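Local coordinates for protein serine acetyltransferase (Entamoeba histolytica, PDB 3P47) that probably transfers an acetyl group to the hydroxyl of L-serine, a step toward cysteine, and is seen here with L-cysteine bound between subunits, at residues 11-16 against 97-102; 163-168 against 182-187; 176-181 against 196-201; 207-212 against 239-244. One frame throughout, in Å; residues are numbered along the deposited sequence.

Contact 1 belongs to the helical part of the chain, where helices 2-20 and 84-115 meet through aliphatic side chains and one bridging water. The other three lie in the left-handed parallel beta-helix and rest on backbone hydrogen bonds between successive coils. Contacts 2 and 3 touch, Val186 packing against Ile180 and Ile200, and their segments alternate along the chain; both lie beside one bound cysteine, which contact 3 holds through Asp181, and both touch the second subunit. Contact 4 joins strands of the same sheet as contact 2, but its loop leaves the helix for a second cysteine site. All four are largely buried; contacts 1 and 4, about 37 Å apart between centres, lie on opposite sides of the chain's centre.

Contact 1: residues 11-16 against 97-102; sequences AHQLYE and KLPSIK
Helices 2-20 and 84-115 run nearly parallel here, the axes of the short segments 9.6 Å apart and crossing at -19°, with Leu14 and Pro99 the closest pair of CA atoms. Leu14 carries most of the contact. With chi1 at -77° its CG stands beside the backbone N, and both methyls reach the other helix. CD2 lies 3.9 Å from CB of Lys102 and also meets CA of Pro99 and the carbonyl oxygen of Leu98, while CD1 approaches Leu98 CB at 4.3 Å. Beside it, on the preceding residue, Gln13 lays its CG against the proline ring, 3.7 Å from Pro99 CG. The proline has no amide hydrogen to give to the preceding turn, and the helix is kinked at this point. Lys102 turns its polar end back toward the first helix, its chain bent at chi2 and chi4. Its NZ gives a hydrogen bond to a water (2.7 Å), which in turn donates to the carbonyl oxygen of Leu14 at 2.8 Å, and NZ also forms a salt bridge with Asp21. Ile46 and Phe47 of helix 38-47 pack beside Leu14 and Lys102. The grip is therefore mainly apolar: the lysine lends its CB to the packing, while the water and Asp21 provide polar partners for its ammonium group within a buried contact.

Contact 2: residues 163-168 against 182-187; sequences YTSIDI and HGVGVV. With CYS (cysteine), chain B.
Asp167 and Val187 stand side by side and point the same way, as expected of a parallel bridge between successive coils of the left-handed beta-helix that marks the hexapeptide-repeat family. CG2 of Val187 lies 3.9 Å from Asp167 CB. The Asp167 carboxylate, set anti to the backbone N (chi1 -168°), is fixed by an outside partner, OD2 bonding to ND1 of His182 of the third subunit. Just before this pair, Ile166 turns its CG2 toward CB of Val186, while its CG1 runs close to the carbonyl oxygen of Gly183, at 3.2 Å. Ser165 faces Val184 instead: its CB meets both valine methyls, the nearer being Val184 CG2 at 3.8 Å, and its OG meets Ser165 OG of both other subunits in hydrogen bonds. These side chains are held in step by the backbone. The amide of Asp167 gives a hydrogen bond to Val186 O, and Gly185 N gives one to Ser165 O at 3.1 Å. Residues 183-186 form a type II turn, and Ser165, with positive phi, lets the chain pass from helix 152-164 into strand 167-168. His182 turns away from this packing, and its ND1 bonds to Asp167 OD2 of the second subunit. Thr164 OG1 accepts from the amide of Ile166 in an ST turn, and a single water donates to both Thr164 O and His182 O, each at 2.7 Å.

Contact 3: residues 176-181 against 196-201; sequences GHFFID and EWCRIY. With CYS (cysteine), chain B.
The rings of His177 and Trp197 form an offset stack, the imidazole over the five-membered part of the indole with planes 12° apart and centroids 4.2 Å apart. CB of His177 also sits over that indole ring, 3.5 Å from its centroid, in a CH-pi contact. Alongside, OE2 of Glu196 takes a weak bond from Gly176 N. Phe178 turns its edge to the next coil, where CD1 of Ile200 meets its CE1 at 3.6 Å and Cys198 CB lies close to the ring plane. The amide N of Asp181 stands over the centre of one face of Phe179. Asp181 OD2 accepts a hydrogen bond from N of the bound cysteine at 2.6 Å, and a water links that same oxygen to Tyr201 OH, which also bonds to His210 of the second subunit. Between these groups the backbones pair in parallel, residue 176 facing 196 through to 181 facing 201. Phe179 N donates to Cys198 O, Ile200 N to Phe179 O at 2.9 Å, and Asp181 N to Ile200 O. Strand 199-200 continues the ladder to strand 233-234, and the indole stacks again on Tyr231. Helix 84-115 packs on His177, Trp197 and Phe179, whereas helix 130-146 lies against Phe178, so these first coils of the beta-helix are joined directly to the helical part of the chain.

Contact 4: residues 207-212 against 239-244; sequences GAMHFQ and KVLGNI. With CYS (cysteine), chain C.
Leu241 reaches across to the chain leaving the neighbouring strand 205-207. Its CB lies 4.0 Å from the carbonyl oxygen of Gly207, and chi1 at -60° sets CG beside the backbone N, from where the two methyls part. CD2 rests on the peptide linking Gly207 to Ala208, 3.6 Å from Ala208 N. CD1 turns to Met209, whose thioether chain bends at chi3 around it: Met209 CG approaches that methyl at 3.5 Å and Met209 CE at 3.6 Å, with SD also close. Trp257 of strand 257-258 packs on both side chains. The backbone pairs through Gly207 alone, its N donating to Val240 O and its O accepting from Gly242 N, each bond 2.9 Å long. Past Gly207 the segment leaves the sheet. His210 NE2 gives a nearly straight hydrogen bond (176°) to O of a bound cysteine at 2.9 Å, while the backbone of His210 bonds to Arg199 and Tyr201 of the third subunit. Asp181 and Asp116 of that subunit and Arg224 also bond to the ligand. The arrangement is that of a left-handed beta-helix coil giving off a loop into a ligand pocket shared between subunits.

Contact 1: residues 11-16 against 97-102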
# COMPACT_ATOMS: atom_id res chain seq x y z
N ALA A 11 2.46 -19.30 27.35
CA ALA A 11 3.84 -18.77 27.17
C ALA A 11 4.85 -19.88 27.42
O ALA A 11 5.87 -19.97 26.74
CB ALA A 11 4.09 -17.61 28.11
N HIS A 12 4.58 -20.73 28.41
CA HIS A 12 5.45 -21.90 28.65
C HIS A 12 5.49 -22.87 27.46
O HIS A 12 6.56 -23.29 27.06
CB HIS A 12 5.01 -22.63 29.94
CG HIS A 12 5.77 -23.90 30.18
ND1 HIS A 12 7.07 -23.90 30.62
CD2 HIS A 12 5.43 -25.19 29.97
CE1 HIS A 12 7.50 -25.15 30.69
NE2 HIS A 12 6.53 -25.95 30.30
N GLN A 13 4.32 -23.22 26.91
CA GLN A 13 4.24 -24.11 25.78
C GLN A 13 4.99 -23.50 24.57
O GLN A 13 5.78 -24.17 23.91
CB GLN A 13 2.77 -24.40 25.45
CG GLN A 13 2.54 -25.20 24.18
CD GLN A 13 3.26 -26.55 24.13
OE1 GLN A 13 3.46 -27.22 25.15
NE2 GLN A 13 3.60 -26.98 22.91
N LEU A 14 4.75 -22.22 24.32
CA LEU A 14 5.40 -21.54 23.18
C LEU A 14 6.91 -21.47 23.38
O LEU A 14 7.69 -21.58 22.43
CB LEU A 14 4.85 -20.15 23.03
CG LEU A 14 3.46 -20.03 22.39
CD1 LEU A 14 2.97 -18.59 22.50
CD2 LEU A 14 3.41 -20.52 20.96
N TYR A 15 7.34 -21.27 24.62
CA TYR A 15 8.78 -21.25 24.89
C TYR A 15 9.48 -22.60 24.67
O TYR A 15 10.63 -22.66 24.19
CB TYR A 15 9.03 -20.76 26.31
CG TYR A 15 10.50 -20.68 26.63
CD1 TYR A 15 11.30 -19.73 26.01
CD2 TYR A 15 11.10 -21.58 27.51
CE1 TYR A 15 12.67 -19.67 26.27
CE2 TYR A 15 12.46 -21.51 27.81
CZ TYR A 15 13.24 -20.55 27.17
OH TYR A 15 14.59 -20.45 27.42
N GLU A 16 8.80 -23.68 25.04
CA GLU A 16 9.31 -25.03 24.85
C GLU A 16 9.32 -25.36 23.35
O GLU A 16 10.19 -26.06 22.86
CB GLU A 16 8.43 -26.05 25.62
CG GLU A 16 8.50 -25.97 27.18
CD GLU A 16 9.93 -25.88 27.76
OE1 GLU A 16 10.84 -26.61 27.30
OE2 GLU A 16 10.15 -25.06 28.68
N LYS A 97 -5.38 -21.22 20.96
CA LYS A 97 -4.96 -21.57 19.61
C LYS A 97 -3.51 -21.17 19.28
O LYS A 97 -3.01 -21.53 18.22
CB LYS A 97 -5.88 -20.89 18.62
CG LYS A 97 -7.28 -21.50 18.55
CD LYS A 97 -7.28 -22.76 17.67
CE LYS A 97 -8.66 -23.39 17.63
NZ LYS A 97 -8.98 -24.13 18.89
N LEU A 98 -2.84 -20.42 20.15
CA LEU A 98 -1.52 -19.90 19.73
C LEU A 98 -0.50 -21.02 19.44
O LEU A 98 0.28 -20.90 18.51
CB LEU A 98 -0.95 -18.83 20.68
CG LEU A 98 -1.72 -17.51 20.81
CD1 LEU A 98 -1.09 -16.69 21.87
CD2 LEU A 98 -1.75 -16.77 19.47
N PRO A 99 -0.49 -22.11 20.25
CA PRO A 99 0.50 -23.15 19.90
C PRO A 99 0.24 -23.77 18.52
O PRO A 99 1.19 -23.95 17.74
CB PRO A 99 0.33 -24.20 21.04
CG PRO A 99 -0.08 -23.37 22.22
CD PRO A 99 -1.07 -22.34 21.59
N SER A 100 -1.03 -24.00 18.17
CA SER A 100 -1.33 -24.56 16.84
C SER A 100 -0.97 -23.55 15.74
O SER A 100 -0.48 -23.93 14.69
CB SER A 100 -2.78 -25.07 16.67
OG SER A 100 -3.74 -24.06 16.95
N ILE A 101 -1.24 -22.26 16.00
CA ILE A 101 -0.91 -21.22 15.01
C ILE A 101 0.59 -21.15 14.80
O ILE A 101 1.07 -21.00 13.64
CB ILE A 101 -1.53 -19.86 15.37
CG1 ILE A 101 -3.06 -19.98 15.31
CG2 ILE A 101 -1.02 -18.77 14.40
CD1 ILE A 101 -3.79 -18.77 16.02
N LYS A 102 1.35 -21.27 15.89
CA LYS A 102 2.82 -21.32 15.76
C LYS A 102 3.25 -22.45 14.81
O LYS A 102 4.11 -22.25 13.95
CB LYS A 102 3.48 -21.43 17.13
CG LYS A 102 5.00 -21.77 17.09
CD LYS A 102 5.84 -20.55 16.63
CE LYS A 102 7.26 -21.04 16.26
NZ LYS A 102 7.86 -21.59 17.50
O HOH W 1 7.22 -20.42 19.90

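Contact 2: residues 163-168 against 182-187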
# COMPACT_ATOMS: atom_id res chain seq x y z
N TYR A 163 -0.44 -1.71 5.74
CA TYR A 163 0.99 -2.03 5.80
C TYR A 163 1.52 -2.82 4.59
O TYR A 163 2.69 -2.65 4.19
CB TYR A 163 1.28 -2.78 7.11
CG TYR A 163 2.77 -3.00 7.35
CD1 TYR A 163 3.60 -1.90 7.59
CD2 TYR A 163 3.34 -4.28 7.34
CE1 TYR A 163 4.96 -2.05 7.79
CE2 TYR A 163 4.71 -4.46 7.57
CZ TYR A 163 5.52 -3.32 7.80
OH TYR A 163 6.87 -3.40 8.00
N THR A 164 0.71 -3.69 4.01
CA THR A 164 1.17 -4.62 2.98
C THR A 164 0.41 -4.59 1.67
O THR A 164 0.81 -5.25 0.70
CB THR A 164 1.09 -6.08 3.49
OG1 THR A 164 -0.30 -6.41 3.67
CG2 THR A 164 1.88 -6.24 4.77
N SER A 165 -0.75 -3.91 1.66
CA SER A 165 -1.65 -3.87 0.52
C SER A 165 -2.29 -5.21 0.22
O SER A 165 -2.79 -5.43 -0.86
CB SER A 165 -1.01 -3.24 -0.75
OG SER A 165 -0.42 -2.00 -0.40
N ILE A 166 -2.26 -6.11 1.21
CA ILE A 166 -2.85 -7.43 1.10
C ILE A 166 -4.08 -7.40 1.99
O ILE A 166 -4.01 -6.98 3.16
CB ILE A 166 -1.90 -8.53 1.64
CG1 ILE A 166 -0.59 -8.58 0.83
CG2 ILE A 166 -2.65 -9.91 1.65
CD1 ILE A 166 0.49 -9.42 1.51
N ASP A 167 -5.19 -7.81 1.40
CA ASP A 167 -6.53 -7.58 1.93
C ASP A 167 -7.15 -8.94 2.19
O ASP A 167 -7.75 -9.52 1.29
CB ASP A 167 -7.33 -6.86 0.84
CG ASP A 167 -8.66 -6.28 1.30
OD1 ASP A 167 -9.16 -6.57 2.42
OD2 ASP A 167 -9.22 -5.49 0.47
N ILE A 168 -7.00 -9.43 3.42
CA ILE A 168 -7.58 -10.72 3.79
C ILE A 168 -8.66 -10.52 4.84
O ILE A 168 -8.39 -9.98 5.90
CB ILE A 168 -6.51 -11.70 4.32
CG1 ILE A 168 -5.42 -11.89 3.28
CG2 ILE A 168 -7.11 -13.05 4.65
CD1 ILE A 168 -4.19 -12.71 3.88
N HIS A 182 4.92 -11.39 -3.13
CA HIS A 182 4.80 -9.97 -3.59
C HIS A 182 3.57 -9.34 -2.92
O HIS A 182 3.73 -8.51 -2.06
CB HIS A 182 4.81 -9.85 -5.12
CG HIS A 182 6.09 -10.34 -5.75
ND1 HIS A 182 7.30 -9.70 -5.57
CD2 HIS A 182 6.33 -11.38 -6.57
CE1 HIS A 182 8.24 -10.33 -6.26
NE2 HIS A 182 7.68 -11.36 -6.87
N GLY A 183 2.37 -9.73 -3.35
CA GLY A 183 1.20 -9.64 -2.48
C GLY A 183 0.37 -8.40 -2.72
O GLY A 183 -0.80 -8.41 -2.38
N VAL A 184 0.96 -7.32 -3.26
CA VAL A 184 0.14 -6.09 -3.46
C VAL A 184 -1.08 -6.42 -4.31
O VAL A 184 -0.97 -7.00 -5.38
CB VAL A 184 0.94 -4.89 -4.04
CG1 VAL A 184 -0.02 -3.76 -4.57
CG2 VAL A 184 1.90 -4.32 -2.95
N GLY A 185 -2.26 -6.07 -3.80
CA GLY A 185 -3.45 -6.22 -4.60
C GLY A 185 -4.17 -7.53 -4.35
O GLY A 185 -5.26 -7.76 -4.93
N VAL A 186 -3.59 -8.40 -3.50
CA VAL A 186 -4.28 -9.66 -3.19
C VAL A 186 -5.53 -9.36 -2.39
O VAL A 186 -5.48 -8.58 -1.45
CB VAL A 186 -3.36 -10.65 -2.43
CG1 VAL A 186 -4.17 -11.81 -1.79
CG2 VAL A 186 -2.35 -11.22 -3.40
N VAL A 187 -6.67 -9.95 -2.77
CA VAL A 187 -7.90 -9.78 -2.00
C VAL A 187 -8.48 -11.17 -1.74
O VAL A 187 -8.70 -11.93 -2.69
CB VAL A 187 -8.92 -8.90 -2.75
CG1 VAL A 187 -10.25 -8.93 -2.05
CG2 VAL A 187 -8.40 -7.41 -2.86
N CYS B . 9.64 -13.98 -6.10
CA CYS B . 9.71 -14.88 -7.29
C CYS B . 11.08 -14.80 -7.98
O CYS B . 11.28 -15.38 -9.02
CB CYS B . 8.61 -14.48 -8.27
SG CYS B . 9.04 -12.93 -8.92
OXT CYS B . 12.00 -14.14 -7.52
O HOH W 2 2.86 -6.83 -0.11
O HOH W 3 -5.28 -5.82 -1.87

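Contact 3: residues 176-181 against 196-201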
# COMPACT_ATOMS: atom_id res chain seq x y z
N GLY A 176 -2.46 -24.60 6.13
CA GLY A 176 -1.00 -24.34 6.18
C GLY A 176 -0.24 -24.38 4.86
O GLY A 176 -0.81 -24.59 3.79
N HIS A 177 1.08 -24.24 4.98
CA HIS A 177 1.97 -24.12 3.83
C HIS A 177 1.42 -23.09 2.87
O HIS A 177 1.32 -23.35 1.64
CB HIS A 177 2.13 -25.48 3.14
CG HIS A 177 2.78 -26.51 4.03
ND1 HIS A 177 4.15 -26.65 4.15
CD2 HIS A 177 2.24 -27.47 4.82
CE1 HIS A 177 4.44 -27.64 4.97
NE2 HIS A 177 3.30 -28.15 5.41
N PHE A 178 0.99 -21.95 3.44
CA PHE A 178 0.39 -20.90 2.64
C PHE A 178 1.46 -19.85 2.30
O PHE A 178 2.25 -19.47 3.16
CB PHE A 178 -0.77 -20.24 3.44
CG PHE A 178 -1.51 -19.17 2.69
CD1 PHE A 178 -2.13 -19.45 1.48
CD2 PHE A 178 -1.67 -17.90 3.25
CE1 PHE A 178 -2.82 -18.44 0.78
CE2 PHE A 178 -2.36 -16.87 2.55
CZ PHE A 178 -2.96 -17.14 1.34
N PHE A 179 1.45 -19.38 1.05
CA PHE A 179 2.41 -18.37 0.62
C PHE A 179 1.76 -17.39 -0.35
O PHE A 179 1.23 -17.80 -1.38
CB PHE A 179 3.62 -19.05 -0.03
CG PHE A 179 4.69 -18.09 -0.58
CD1 PHE A 179 5.11 -17.00 0.15
CD2 PHE A 179 5.34 -18.39 -1.78
CE1 PHE A 179 6.13 -16.14 -0.34
CE2 PHE A 179 6.38 -17.56 -2.28
CZ PHE A 179 6.75 -16.44 -1.54
N ILE A 180 1.82 -16.10 0.01
CA ILE A 180 1.56 -14.98 -0.92
C ILE A 180 2.92 -14.36 -1.23
O ILE A 180 3.59 -13.85 -0.33
CB ILE A 180 0.66 -13.89 -0.27
CG1 ILE A 180 -0.72 -14.48 0.11
CG2 ILE A 180 0.55 -12.65 -1.25
CD1 ILE A 180 -1.52 -13.61 1.17
N ASP A 181 3.30 -14.39 -2.51
CA ASP A 181 4.51 -13.74 -3.00
C ASP A 181 4.16 -12.39 -3.57
O ASP A 181 3.21 -12.30 -4.36
CB ASP A 181 5.18 -14.58 -4.09
CG ASP A 181 6.64 -14.19 -4.29
OD1 ASP A 181 7.14 -13.33 -3.55
OD2 ASP A 181 7.29 -14.77 -5.17
N GLU A 196 -4.41 -26.55 1.48
CA GLU A 196 -3.00 -26.59 1.85
C GLU A 196 -2.12 -26.25 0.63
O GLU A 196 -2.52 -26.48 -0.53
CB GLU A 196 -2.63 -28.00 2.37
CG GLU A 196 -1.34 -28.08 3.21
CD GLU A 196 -1.50 -27.75 4.70
OE1 GLU A 196 -0.46 -27.60 5.38
OE2 GLU A 196 -2.64 -27.64 5.20
N TRP A 197 -0.93 -25.72 0.89
CA TRP A 197 0.02 -25.44 -0.21
C TRP A 197 -0.62 -24.59 -1.30
O TRP A 197 -0.55 -24.90 -2.51
CB TRP A 197 0.55 -26.76 -0.81
CG TRP A 197 1.69 -27.32 -0.02
CD1 TRP A 197 1.67 -28.38 0.83
CD2 TRP A 197 3.03 -26.84 -0.04
NE1 TRP A 197 2.93 -28.59 1.37
CE2 TRP A 197 3.78 -27.66 0.83
CE3 TRP A 197 3.69 -25.80 -0.74
CZ2 TRP A 197 5.15 -27.46 1.06
CZ3 TRP A 197 5.05 -25.58 -0.49
CH2 TRP A 197 5.76 -26.43 0.39
N CYS A 198 -1.27 -23.49 -0.89
CA CYS A 198 -1.70 -22.50 -1.86
C CYS A 198 -0.61 -21.46 -2.07
O CYS A 198 -0.07 -20.94 -1.10
CB CYS A 198 -3.03 -21.86 -1.42
SG CYS A 198 -3.75 -20.85 -2.73
N ARG A 199 -0.29 -21.19 -3.33
CA ARG A 199 0.66 -20.17 -3.69
C ARG A 199 -0.02 -19.08 -4.49
O ARG A 199 -0.53 -19.33 -5.57
CB ARG A 199 1.85 -20.78 -4.48
CG ARG A 199 2.93 -19.77 -4.87
CD ARG A 199 4.12 -20.49 -5.57
NE ARG A 199 4.70 -21.53 -4.74
CZ ARG A 199 5.41 -22.57 -5.18
NH1 ARG A 199 5.65 -22.76 -6.48
NH2 ARG A 199 5.89 -23.44 -4.30
N ILE A 200 -0.01 -17.87 -3.98
CA ILE A 200 -0.76 -16.76 -4.62
C ILE A 200 0.17 -15.59 -4.90
O ILE A 200 0.98 -15.26 -4.09
CB ILE A 200 -1.89 -16.29 -3.67
CG1 ILE A 200 -2.97 -17.37 -3.59
CG2 ILE A 200 -2.50 -14.92 -4.11
CD1 ILE A 200 -3.96 -17.11 -2.41
N TYR A 201 0.02 -14.99 -6.08
CA TYR A 201 0.80 -13.84 -6.48
C TYR A 201 0.08 -12.50 -6.32
O TYR A 201 -1.09 -12.42 -5.96
CB TYR A 201 1.29 -14.04 -7.92
CG TYR A 201 2.38 -15.08 -7.95
CD1 TYR A 201 3.72 -14.74 -7.67
CD2 TYR A 201 2.09 -16.43 -8.19
CE1 TYR A 201 4.75 -15.69 -7.65
CE2 TYR A 201 3.12 -17.40 -8.16
CZ TYR A 201 4.43 -17.02 -7.90
OH TYR A 201 5.44 -17.95 -7.88
N CYS B . 9.64 -13.98 -6.10
CA CYS B . 9.71 -14.88 -7.29
C CYS B . 11.08 -14.80 -7.98
O CYS B . 11.28 -15.38 -9.02
CB CYS B . 8.61 -14.48 -8.27
SG CYS B . 9.04 -12.93 -8.92
OXT CYS B . 12.00 -14.14 -7.52
O HOH W 4 -2.15 -22.78 1.76
O HOH W 5 2.31 -22.39 -0.83
O HOH W 6 7.34 -17.10 -6.35

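Contact 4: residues 207-212 against 239-244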
# COMPACT_ATOMS: atom_id res chain seq x y z
N GLY A 207 -12.56 -13.78 -4.53
CA GLY A 207 -13.48 -12.77 -4.02
C GLY A 207 -14.81 -12.81 -4.71
O GLY A 207 -15.24 -13.87 -5.14
N ALA A 208 -15.46 -11.65 -4.77
CA ALA A 208 -16.74 -11.51 -5.43
C ALA A 208 -16.88 -10.06 -5.88
O ALA A 208 -16.23 -9.15 -5.32
CB ALA A 208 -17.89 -11.87 -4.47
N MET A 209 -17.73 -9.87 -6.88
CA MET A 209 -18.14 -8.54 -7.34
C MET A 209 -19.66 -8.47 -7.27
O MET A 209 -20.33 -9.46 -7.55
CB MET A 209 -17.81 -8.40 -8.80
CG MET A 209 -16.40 -8.38 -9.18
SD MET A 209 -16.46 -7.83 -10.89
CE MET A 209 -17.30 -9.16 -11.76
N HIS A 210 -20.22 -7.30 -7.01
CA HIS A 210 -21.66 -7.19 -6.94
C HIS A 210 -22.16 -6.03 -7.81
O HIS A 210 -22.04 -4.87 -7.44
CB HIS A 210 -22.11 -7.00 -5.48
CG HIS A 210 -21.53 -8.03 -4.56
ND1 HIS A 210 -21.85 -9.37 -4.65
CD2 HIS A 210 -20.63 -7.93 -3.55
CE1 HIS A 210 -21.18 -10.04 -3.72
NE2 HIS A 210 -20.44 -9.19 -3.04
N PHE A 211 -22.68 -6.38 -8.98
CA PHE A 211 -23.32 -5.42 -9.88
C PHE A 211 -24.58 -4.84 -9.25
O PHE A 211 -25.44 -5.57 -8.74
CB PHE A 211 -23.68 -6.08 -11.22
CG PHE A 211 -22.49 -6.40 -12.09
CD1 PHE A 211 -21.31 -5.68 -11.99
CD2 PHE A 211 -22.59 -7.41 -13.06
CE1 PHE A 211 -20.23 -5.98 -12.79
CE2 PHE A 211 -21.51 -7.72 -13.89
CZ PHE A 211 -20.32 -7.00 -13.76
N GLN A 212 -24.69 -3.51 -9.31
CA GLN A 212 -25.81 -2.79 -8.68
C GLN A 212 -27.18 -3.25 -9.17
O GLN A 212 -27.38 -3.48 -10.37
CB GLN A 212 -25.67 -1.29 -8.87
CG GLN A 212 -24.62 -0.70 -7.94
CD GLN A 212 -24.32 0.73 -8.28
OE1 GLN A 212 -23.33 1.04 -8.98
NE2 GLN A 212 -25.18 1.64 -7.81
N LYS A 239 -8.37 -13.15 -11.40
CA LYS A 239 -9.55 -12.76 -10.64
C LYS A 239 -10.48 -13.96 -10.58
O LYS A 239 -11.14 -14.30 -11.60
CB LYS A 239 -10.30 -11.60 -11.32
CG LYS A 239 -9.49 -10.31 -11.65
CD LYS A 239 -8.94 -9.72 -10.37
CE LYS A 239 -8.17 -8.42 -10.60
NZ LYS A 239 -6.91 -8.65 -11.35
N VAL A 240 -10.55 -14.57 -9.40
CA VAL A 240 -11.40 -15.75 -9.17
C VAL A 240 -12.59 -15.33 -8.30
O VAL A 240 -12.41 -14.98 -7.13
CB VAL A 240 -10.57 -16.83 -8.46
CG1 VAL A 240 -11.36 -18.14 -8.30
CG2 VAL A 240 -9.26 -17.04 -9.23
N LEU A 241 -13.79 -15.34 -8.89
CA LEU A 241 -14.94 -14.67 -8.30
C LEU A 241 -16.16 -15.58 -8.13
O LEU A 241 -16.48 -16.39 -9.01
CB LEU A 241 -15.32 -13.45 -9.15
CG LEU A 241 -14.25 -12.33 -9.33
CD1 LEU A 241 -14.73 -11.26 -10.29
CD2 LEU A 241 -13.91 -11.64 -8.01
N GLY A 242 -16.82 -15.43 -7.00
CA GLY A 242 -18.11 -16.07 -6.79
C GLY A 242 -18.00 -17.30 -5.94
O GLY A 242 -16.90 -17.71 -5.51
N ASN A 243 -19.15 -17.91 -5.69
CA ASN A 243 -19.18 -19.11 -4.90
C ASN A 243 -18.91 -20.27 -5.87
O ASN A 243 -19.84 -20.95 -6.28
CB ASN A 243 -20.56 -19.27 -4.23
CG ASN A 243 -20.65 -20.55 -3.41
OD1 ASN A 243 -19.63 -21.15 -3.04
ND2 ASN A 243 -21.88 -20.98 -3.11
N ILE A 244 -17.64 -20.44 -6.25
CA ILE A 244 -17.19 -21.46 -7.19
C ILE A 244 -16.13 -22.32 -6.52
O ILE A 244 -15.54 -21.90 -5.53
CB ILE A 244 -16.64 -20.84 -8.50
CG1 ILE A 244 -15.47 -19.89 -8.21
CG2 ILE A 244 -17.76 -20.11 -9.26
CD1 ILE A 244 -14.74 -19.38 -9.45
N CYS C . -16.65 -6.96 -0.08
CA CYS C . -17.54 -7.75 -0.97
C CYS C . -17.98 -9.07 -0.31
O CYS C . -18.62 -9.89 -0.93
CB CYS C . -16.80 -8.04 -2.27
SG CYS C . -15.53 -9.16 -1.90
OXT CYS C . -17.68 -9.35 0.84